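Local coordinates for putative acyl-CoA thioester hydrolase YbhC (Escherichia coli K-12, PDB 3GRH), which is an outer-membrane lipoprotein of the pectinesterase family and a putative thioesterase that neither binds pectin nor shows pectinesterase activity, at residues Ile69-Gln74 with Gln204-Thr209; Asp76-Pro81 with Ala111-Glu116; Gly119-Pro124 with Ala194-Gln199. All coordinates share one frame; numbering follows the deposited sequence.

Contact 1: Ile69-Gln74 with Gln204-Thr209; sequences ITLPAQ and QLQNLT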
loop_
_atom_site.group_PDB
_atom_site.type_symbol
_atom_site.label_atom_id
_atom_site.label_comp_id
_atom_site.label_asym_id
_atom_site.label_seq_id
_atom_site.Cartn_x
_atom_site.Cartn_y
_atom_site.Cartn_z
ATOM N N ILE A 69 -9.562 11.888 -9.475
ATOM C CA ILE A 69 -8.618 12.948 -9.621
ATOM C C ILE A 69 -8.895 13.745 -10.857
ATOM O O ILE A 69 -9.151 13.154 -11.894
ATOM C CB ILE A 69 -7.169 12.312 -9.620
ATOM C CG1 ILE A 69 -6.885 11.644 -8.287
ATOM C CG2 ILE A 69 -6.118 13.399 -9.927
ATOM C CD1 ILE A 69 -5.584 10.696 -8.277
ATOM N N THR A 70 -8.882 15.073 -10.759
ATOM C CA THR A 70 -9.211 15.962 -11.866
ATOM C C THR A 70 -8.075 16.894 -12.079
ATOM O O THR A 70 -7.663 17.526 -11.130
ATOM C CB THR A 70 -10.382 16.897 -11.519
ATOM O OG1 THR A 70 -11.496 16.132 -11.073
ATOM C CG2 THR A 70 -10.775 17.752 -12.737
ATOM N N LEU A 71 -7.527 16.946 -13.268
ATOM C CA LEU A 71 -6.377 17.823 -13.441
ATOM C C LEU A 71 -6.799 19.193 -13.919
ATOM O O LEU A 71 -7.744 19.322 -14.681
ATOM C CB LEU A 71 -5.447 17.194 -14.443
ATOM C CG LEU A 71 -4.868 15.843 -13.994
ATOM C CD1 LEU A 71 -3.824 15.506 -15.083
ATOM C CD2 LEU A 71 -4.288 15.762 -12.531
ATOM N N PRO A 72 -6.069 20.219 -13.482
ATOM C CA PRO A 72 -6.399 21.605 -13.732
ATOM C C PRO A 72 -5.936 21.960 -15.103
ATOM O O PRO A 72 -5.080 21.278 -15.668
ATOM C CB PRO A 72 -5.529 22.312 -12.676
ATOM C CG PRO A 72 -4.292 21.501 -12.665
ATOM C CD PRO A 72 -4.816 20.085 -12.715
ATOM N N ALA A 73 -6.423 23.073 -15.638
ATOM C CA ALA A 73 -5.963 23.492 -16.937
ATOM C C ALA A 73 -4.527 23.960 -16.872
ATOM O O ALA A 73 -3.755 23.778 -17.826
ATOM C CB ALA A 73 -6.892 24.558 -17.479
ATOM N N GLN A 74 -4.139 24.486 -15.703
ATOM C CA GLN A 74 -2.780 24.917 -15.435
ATOM C C GLN A 74 -2.281 24.413 -14.088
ATOM O O GLN A 74 -2.922 24.619 -13.072
ATOM C CB GLN A 74 -2.662 26.453 -15.451
ATOM C CG GLN A 74 -2.532 27.009 -16.862
ATOM C CD GLN A 74 -1.134 26.776 -17.425
ATOM O OE1 GLN A 74 -0.119 27.128 -16.802
ATOM N NE2 GLN A 74 -1.072 26.147 -18.591
ATOM N N GLN A 204 -3.009 13.065 -3.686
ATOM C CA GLN A 204 -3.410 12.398 -4.893
ATOM C C GLN A 204 -2.187 12.177 -5.732
ATOM O O GLN A 204 -1.415 13.092 -5.913
ATOM C CB GLN A 204 -4.366 13.294 -5.631
ATOM C CG GLN A 204 -5.687 13.408 -4.934
ATOM C CD GLN A 204 -6.672 14.315 -5.652
ATOM O OE1 GLN A 204 -6.366 15.103 -6.560
ATOM N NE2 GLN A 204 -7.922 14.241 -5.200
ATOM N N LEU A 205 -1.973 10.960 -6.203
ATOM C CA LEU A 205 -0.841 10.590 -7.105
ATOM C C LEU A 205 -1.409 9.968 -8.365
ATOM O O LEU A 205 -2.315 9.193 -8.295
ATOM C CB LEU A 205 0.073 9.575 -6.465
ATOM C CG LEU A 205 0.737 9.969 -5.187
ATOM C CD1 LEU A 205 1.622 8.850 -4.660
ATOM C CD2 LEU A 205 1.604 11.246 -5.304
ATOM N N GLN A 206 -0.927 10.407 -9.505
ATOM C CA GLN A 206 -1.410 9.883 -10.771
ATOM C C GLN A 206 -0.295 9.832 -11.818
ATOM O O GLN A 206 0.428 10.812 -11.977
ATOM C CB GLN A 206 -2.568 10.709 -11.255
ATOM C CG GLN A 206 -3.202 10.169 -12.543
ATOM C CD GLN A 206 -4.522 10.787 -12.848
ATOM O OE1 GLN A 206 -4.587 11.829 -13.597
ATOM N NE2 GLN A 206 -5.587 10.212 -12.323
ATOM N N ASN A 207 -0.240 8.763 -12.618
ATOM C CA ASN A 207 0.538 8.726 -13.831
ATOM C C ASN A 207 2.020 8.914 -13.615
ATOM O O ASN A 207 2.713 9.658 -14.291
ATOM C CB ASN A 207 0.021 9.676 -14.916
ATOM C CG ASN A 207 0.588 9.344 -16.275
ATOM O OD1 ASN A 207 0.700 8.131 -16.643
ATOM N ND2 ASN A 207 0.802 10.365 -17.089
ATOM N N LEU A 208 2.575 8.160 -12.666
ATOM C CA LEU A 208 3.992 8.187 -12.370
ATOM C C LEU A 208 4.433 6.874 -11.758
ATOM O O LEU A 208 3.614 6.020 -11.499
ATOM C CB LEU A 208 4.409 9.321 -11.475
ATOM C CG LEU A 208 3.583 9.629 -10.280
ATOM C CD1 LEU A 208 3.897 8.662 -9.163
ATOM C CD2 LEU A 208 3.781 11.018 -9.852
ATOM N N THR A 209 5.741 6.728 -11.602
ATOM C CA THR A 209 6.369 5.505 -11.092
ATOM C C THR A 209 7.160 5.884 -9.892
ATOM O O THR A 209 7.913 6.826 -9.917
ATOM C CB THR A 209 7.298 4.830 -12.126
ATOM O OG1 THR A 209 6.441 4.452 -13.224
ATOM C CG2 THR A 209 7.959 3.573 -11.560
HETATM O O HOH W 1 -8.223 10.502 -12.751
HETATM O O HOH W 2 -7.153 13.012 -14.383
HETATM O O HOH W 3 -8.179 16.309 -8.140
#

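Contact 2: Asp76-Pro81 with Ala111-Glu116; sequences DFVVGP and AVMPGE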
loop_
_atom_site.group_PDB
_atom_site.type_symbol
_atom_site.label_atom_id
_atom_site.label_comp_id
_atom_site.label_asym_id
_atom_site.label_seq_id
_atom_site.Cartn_x
_atom_site.Cartn_y
_atom_site.Cartn_z
ATOM N N ASP A 76 -0.005 24.357 -10.607
ATOM C CA ASP A 76 0.594 25.346 -9.734
ATOM C C ASP A 76 2.101 25.345 -9.848
ATOM O O ASP A 76 2.718 26.425 -9.750
ATOM C CB ASP A 76 0.179 25.115 -8.285
ATOM C CG ASP A 76 -1.310 25.311 -8.080
ATOM O OD1 ASP A 76 -1.745 26.478 -8.095
ATOM O OD2 ASP A 76 -2.068 24.338 -7.908
ATOM N N PHE A 77 2.662 24.158 -10.004
ATOM C CA PHE A 77 4.096 23.952 -10.111
ATOM C C PHE A 77 4.385 22.899 -11.157
ATOM O O PHE A 77 3.572 22.024 -11.435
ATOM C CB PHE A 77 4.653 23.468 -8.785
ATOM C CG PHE A 77 4.364 24.389 -7.655
ATOM C CD1 PHE A 77 5.142 25.511 -7.483
ATOM C CD2 PHE A 77 3.273 24.201 -6.835
ATOM C CE1 PHE A 77 4.869 26.440 -6.463
ATOM C CE2 PHE A 77 3.008 25.090 -5.817
ATOM C CZ PHE A 77 3.797 26.202 -5.629
ATOM N N VAL A 78 5.547 23.084 -11.812
ATOM C CA VAL A 78 6.023 22.142 -12.803
ATOM C C VAL A 78 7.449 21.706 -12.527
ATOM O O VAL A 78 8.334 22.559 -12.501
ATOM C CB VAL A 78 5.993 22.691 -14.211
ATOM C CG1 VAL A 78 6.396 21.584 -15.157
ATOM C CG2 VAL A 78 4.577 23.194 -14.564
ATOM N N VAL A 79 7.683 20.397 -12.421
ATOM C CA VAL A 79 9.001 19.860 -12.155
ATOM C C VAL A 79 9.500 19.290 -13.448
ATOM O O VAL A 79 8.765 18.576 -14.168
ATOM C CB VAL A 79 8.944 18.775 -11.067
ATOM C CG1 VAL A 79 10.313 18.244 -10.831
ATOM C CG2 VAL A 79 8.347 19.271 -9.751
ATOM N N GLY A 80 10.751 19.594 -13.795
ATOM C CA GLY A 80 11.270 19.181 -15.058
ATOM C C GLY A 80 12.735 19.459 -15.128
ATOM O O GLY A 80 13.330 19.956 -14.176
ATOM N N PRO A 81 13.316 19.238 -16.311
ATOM C CA PRO A 81 14.729 19.514 -16.518
ATOM C C PRO A 81 14.972 21.000 -16.496
ATOM O O PRO A 81 14.150 21.783 -16.985
ATOM C CB PRO A 81 15.006 18.957 -17.905
ATOM C CG PRO A 81 13.701 18.596 -18.503
ATOM C CD PRO A 81 12.626 18.770 -17.528
ATOM N N ALA A 111 2.762 19.249 -11.486
ATOM C CA ALA A 111 2.986 18.411 -12.695
ATOM C C ALA A 111 4.428 18.021 -12.747
ATOM O O ALA A 111 5.276 18.860 -12.447
ATOM C CB ALA A 111 2.581 19.175 -13.976
ATOM N N VAL A 112 4.715 16.785 -13.129
ATOM C CA VAL A 112 6.092 16.314 -13.251
ATOM C C VAL A 112 6.313 15.832 -14.707
ATOM O O VAL A 112 5.608 14.980 -15.219
ATOM C CB VAL A 112 6.412 15.177 -12.263
ATOM C CG1 VAL A 112 7.910 14.895 -12.409
ATOM C CG2 VAL A 112 6.092 15.535 -10.811
ATOM N N MET A 113 7.283 16.459 -15.383
ATOM C CA MET A 113 7.610 16.162 -16.756
ATOM C C MET A 113 8.350 14.842 -16.834
ATOM O O MET A 113 9.009 14.423 -15.901
ATOM C CB MET A 113 8.493 17.258 -17.350
ATOM C CG MET A 113 7.746 18.526 -17.525
ATOM S SD MET A 113 8.667 19.761 -18.368
ATOM C CE MET A 113 8.926 19.031 -19.998
ATOM N N PRO A 114 8.242 14.165 -17.971
ATOM C CA PRO A 114 8.982 12.926 -18.153
ATOM C C PRO A 114 10.467 13.070 -17.785
ATOM O O PRO A 114 11.109 14.069 -18.127
ATOM C CB PRO A 114 8.784 12.642 -19.645
ATOM C CG PRO A 114 7.453 13.223 -19.924
ATOM C CD PRO A 114 7.369 14.477 -19.120
ATOM N N GLY A 115 10.965 12.103 -17.052
ATOM C CA GLY A 115 12.351 12.065 -16.605
ATOM C C GLY A 115 12.531 11.138 -15.443
ATOM O O GLY A 115 11.591 10.486 -15.023
ATOM N N GLU A 116 13.782 11.099 -14.965
ATOM C CA GLU A 116 14.174 10.309 -13.839
ATOM C C GLU A 116 14.539 11.312 -12.778
ATOM O O GLU A 116 15.328 12.250 -12.997
ATOM C CB GLU A 116 15.399 9.442 -14.207
ATOM C CG GLU A 116 15.123 8.249 -15.094
ATOM C CD GLU A 116 14.756 8.617 -16.529
ATOM O OE1 GLU A 116 15.395 9.558 -17.101
ATOM O OE2 GLU A 116 13.830 7.945 -17.080
#

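Contact 3: Gly119-Pro124 with Ala194-Gln199; sequences GTVYVP and AVFWSQ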
loop_
_atom_site.group_PDB
_atom_site.type_symbol
_atom_site.label_atom_id
_atom_site.label_comp_id
_atom_site.label_asym_id
_atom_site.label_seq_id
_atom_site.Cartn_x
_atom_site.Cartn_y
_atom_site.Cartn_z
ATOM N N GLY A 119 15.923 10.725 -5.597
ATOM C CA GLY A 119 15.890 11.295 -4.277
ATOM C C GLY A 119 14.545 11.068 -3.628
ATOM O O GLY A 119 13.534 10.800 -4.288
ATOM N N THR A 120 14.528 11.226 -2.313
ATOM C CA THR A 120 13.320 11.112 -1.565
ATOM C C THR A 120 12.337 12.220 -1.884
ATOM O O THR A 120 12.730 13.334 -2.263
ATOM C CB THR A 120 13.633 11.123 -0.064
ATOM O OG1 THR A 120 14.413 12.274 0.241
ATOM C CG2 THR A 120 14.318 9.838 0.419
ATOM N N VAL A 121 11.045 11.961 -1.596
ATOM C CA VAL A 121 10.008 13.020 -1.671
ATOM C C VAL A 121 9.233 12.788 -0.386
ATOM O O VAL A 121 8.603 11.744 -0.191
ATOM C CB VAL A 121 9.095 12.828 -2.844
ATOM C CG1 VAL A 121 7.967 13.851 -2.817
ATOM C CG2 VAL A 121 9.844 12.918 -4.166
ATOM N N TYR A 122 9.263 13.769 0.485
ATOM C CA TYR A 122 8.514 13.740 1.751
ATOM C C TYR A 122 7.438 14.811 1.658
ATOM O O TYR A 122 7.715 15.996 1.389
ATOM C CB TYR A 122 9.422 14.076 2.881
ATOM C CG TYR A 122 10.411 13.021 3.335
ATOM C CD1 TYR A 122 10.512 11.771 2.703
ATOM C CD2 TYR A 122 11.303 13.327 4.315
ATOM C CE1 TYR A 122 11.445 10.850 3.085
ATOM C CE2 TYR A 122 12.237 12.415 4.673
ATOM C CZ TYR A 122 12.265 11.194 4.100
ATOM O OH TYR A 122 13.228 10.245 4.524
ATOM N N VAL A 123 6.185 14.380 1.823
ATOM C CA VAL A 123 5.036 15.314 1.697
ATOM C C VAL A 123 4.443 15.419 3.083
ATOM O O VAL A 123 3.877 14.473 3.585
ATOM C CB VAL A 123 3.961 14.835 0.719
ATOM C CG1 VAL A 123 2.932 15.947 0.446
ATOM C CG2 VAL A 123 4.598 14.476 -0.643
ATOM N N PRO A 124 4.570 16.557 3.722
ATOM C CA PRO A 124 4.115 16.672 5.112
ATOM C C PRO A 124 2.646 16.865 5.264
ATOM O O PRO A 124 1.908 17.125 4.311
ATOM C CB PRO A 124 4.906 17.905 5.601
ATOM C CG PRO A 124 5.052 18.685 4.418
ATOM C CD PRO A 124 5.335 17.760 3.331
ATOM N N ALA A 194 11.499 4.536 3.184
ATOM C CA ALA A 194 10.666 4.948 2.054
ATOM C C ALA A 194 11.281 5.962 1.150
ATOM O O ALA A 194 11.784 6.979 1.661
ATOM C CB ALA A 194 9.223 5.439 2.545
ATOM N N VAL A 195 11.115 5.794 -0.155
ATOM C CA VAL A 195 11.547 6.815 -1.137
ATOM C C VAL A 195 10.562 7.972 -1.110
ATOM O O VAL A 195 10.939 9.122 -1.124
ATOM C CB VAL A 195 11.661 6.202 -2.565
ATOM C CG1 VAL A 195 11.984 7.309 -3.582
ATOM C CG2 VAL A 195 12.702 5.058 -2.566
ATOM N N PHE A 196 9.274 7.651 -1.169
ATOM C CA PHE A 196 8.191 8.619 -1.188
ATOM C C PHE A 196 7.418 8.369 0.083
ATOM O O PHE A 196 6.883 7.292 0.279
ATOM C CB PHE A 196 7.302 8.396 -2.433
ATOM C CG PHE A 196 6.414 9.486 -2.753
ATOM C CD1 PHE A 196 6.622 10.288 -3.887
ATOM C CD2 PHE A 196 5.394 9.804 -1.952
ATOM C CE1 PHE A 196 5.786 11.302 -4.176
ATOM C CE2 PHE A 196 4.545 10.928 -2.235
ATOM C CZ PHE A 196 4.784 11.641 -3.365
ATOM N N TRP A 197 7.368 9.374 0.951
ATOM C CA TRP A 197 6.648 9.269 2.233
ATOM C C TRP A 197 5.778 10.464 2.390
ATOM O O TRP A 197 6.213 11.583 2.359
ATOM C CB TRP A 197 7.645 9.242 3.351
ATOM C CG TRP A 197 7.137 9.259 4.740
ATOM C CD1 TRP A 197 5.868 9.014 5.162
ATOM C CD2 TRP A 197 7.909 9.483 5.941
ATOM N NE1 TRP A 197 5.801 9.129 6.523
ATOM C CE2 TRP A 197 7.022 9.468 7.009
ATOM C CE3 TRP A 197 9.235 9.851 6.179
ATOM C CZ2 TRP A 197 7.425 9.686 8.313
ATOM C CZ3 TRP A 197 9.639 9.994 7.463
ATOM C CH2 TRP A 197 8.758 9.946 8.506
ATOM N N SER A 198 4.495 10.180 2.469
ATOM C CA SER A 198 3.485 11.230 2.677
ATOM C C SER A 198 2.737 11.087 3.960
ATOM O O SER A 198 2.348 9.996 4.296
ATOM C CB SER A 198 2.505 11.191 1.561
ATOM O OG SER A 198 1.467 12.162 1.709
ATOM N N GLN A 199 2.569 12.227 4.658
ATOM C CA GLN A 199 1.593 12.324 5.722
ATOM C C GLN A 199 0.460 13.253 5.344
ATOM O O GLN A 199 -0.359 13.656 6.190
ATOM C CB GLN A 199 2.235 12.836 6.984
ATOM C CG GLN A 199 3.372 11.959 7.427
ATOM C CD GLN A 199 3.509 12.018 8.875
ATOM O OE1 GLN A 199 3.467 13.111 9.473
ATOM N NE2 GLN A 199 3.528 10.846 9.502
HETATM O O HOH W 4 12.642 7.783 3.950
#

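Contact 1: Ile69-Gln74 with Gln204-Thr209
Ile69 lies between the extended side chains of Gln204 and Gln206, and this is where the contact packs tightly. Its CG1 meets the amide carbon CD of Gln204 at 3.8 Å and also runs along CB and CG of that residue, the two side chains lying side by side but running opposite ways. CD1 makes the closest approach, 3.6 Å from the backbone O of Leu205. On the other flank, CB of Ile69 comes within 3.8 Å of NE2 of Gln206. Because CG1 of Ile69 stands anti to its carbonyl carbon (chi1 -63°), CD1 is carried toward the strand while CG2 stays beside the two amide groups.

The setting is the outer surface of a parallel beta-helix, across which the loop ahead of strand 77-79 is laid. Strand 204-206 shows its glutamines to this loop, whereas Leu205 turns the other way and packs on Leu132 and Val240. Gln236 and Asn238 of strand 235-238 extend the bed on which Ile69 rests.

Toward solvent the contact becomes looser and depends on water. O of Ile69 accepts from two waters, one of which takes the N-H of Gln206 NE2 at 2.7 Å while the other donates to OE1 of the same amide at 2.9 Å, so both ends of that amide are linked through water to one carbonyl; NE2 has a further, weak bond to Asn238 OD1. A third water accepts from N of Thr70 and donates to OE1 of Gln204 at 2.7 Å; that oxygen is also held by Thr131 OG1, a bond that should restrict rotation of the amide. Leu71 adds a marginal touch, its CD1 4.0 Å from OE1 of Gln206, before the exposed loop continues by way of Pro72 over Tyr133.

Contact 2: Asp76-Pro81 with Ala111-Glu116
The carbonyl oxygen of Ala111 is gripped by two groups of the neighbouring strand. Val79 N donates to it at 2.9 Å in a bond nearly in line with the carbonyl, and CA of Val78 adds a CA-H...O contact at 3.4 Å. Ala111 N returns a bond to O of Phe77, but from a position tilted 26° out of that carbonyl's plane. The straightest of the three backbone bonds runs from Met113 N to O of Val79, with 175° at the hydrogen.

This is parallel pairing, Val78 facing Ala111 and Val79 facing Val112. It joins the two strands of a beta-alpha-beta unit whose connection contains helix 92-100. Strand 77-79 is the outermost strand of its sheet, and the helix packs over Val79 through Ile92 and Ala95. Val79 and Val112 share that face, Val79 CB lying 4.2 Å from Val112 CG1, and Leu132 of the next strand continues the apolar layer.

On the face of Val78 and Ala111, Met113 does the packing. Its CG, set beside the backbone N (chi1 -69°), approaches CG1 of Val78 at 4.1 Å; SD continues extended from it to 4.2 Å from CD of Pro81, the methionine running roughly perpendicular to the proline side chain. Gly80 has no side chain to obstruct this path, and its CA sits close beside CB of Met113.

Contact 3: Gly119-Pro124 with Ala194-Gln199
Parallel strands from successive coils of the beta-helix pair here, strand 121-123 beside strand 196-198 with their axes 4.7 Å apart and only 5° from parallel. Val121 N donates to Val195 O, Val121 O accepts from Trp197 N, Val123 N donates to Trp197 O, and Gln199 N closes the series on Val123 O at 2.8 Å.

Val121, Val123, Phe196 and Ser198 point to one face. CG1 of Val121 lies over the face of the Phe196 ring, 3.6 Å from CE1, in a CH-pi contact, while Val123 CG2 approaches the same ring obliquely, 3.9 Å from CE2. The ring gets there because CG of Phe196 stands opposite its own backbone N (chi1 -165°), which brings one face under Val121 CG1 and the CE2-CZ side near Val123 CG2. Replacing Phe196 by an alanine would probably open a gap beneath Val121 CG1 and Val123 CG2, depriving both methyls of their aromatic partner. Such inward stacking of apolar residues from coil to coil builds the core of a parallel beta-helix, and Leu228 of the following coil also packs on Phe196.

Tyr122 and Trp197 project from the opposite face, toward helices 154-161 and 174-181. They form a T-shaped pair: the six-membered edge of Trp197 points into the Tyr122 face, with planes at 72° and CE3 of Trp197 3.9 Å from CZ of Tyr122. The indole's other end is fixed by a bond from NE1 to Asp231, and a stack with Tyr167 further confines the Tyr122 ring. At the phenol end, OH of Tyr122 donates to a water at 2.6 Å, and this water in turn donates to O of Ala194 at 2.6 Å, bridging the ring to the backbone at the start of 194-199.

The three contacts lie toward the end of the beta-helix where strand 77-79 is outermost. Segment 69-74 leads almost directly into 76-81, and contact 2 is nested within the loop that contact 1 closes; their centres are about 12 Å apart, and both reach the sheet that contains strands 77-79, 108-112 and 204-206. Contact 3, about 16 Å from contact 2 centre to centre, shares strand 115-123 with it. Contacts 1 and 3 have centres about 17 Å apart yet touch through the interior, where Leu205 CD2 packs 3.7 Å from Phe196 CZ. All three lie away from Asp280, the predicted nucleophile, and from Arg340, assigned to substrate binding by similarity, and are thus contacts of the scaffold.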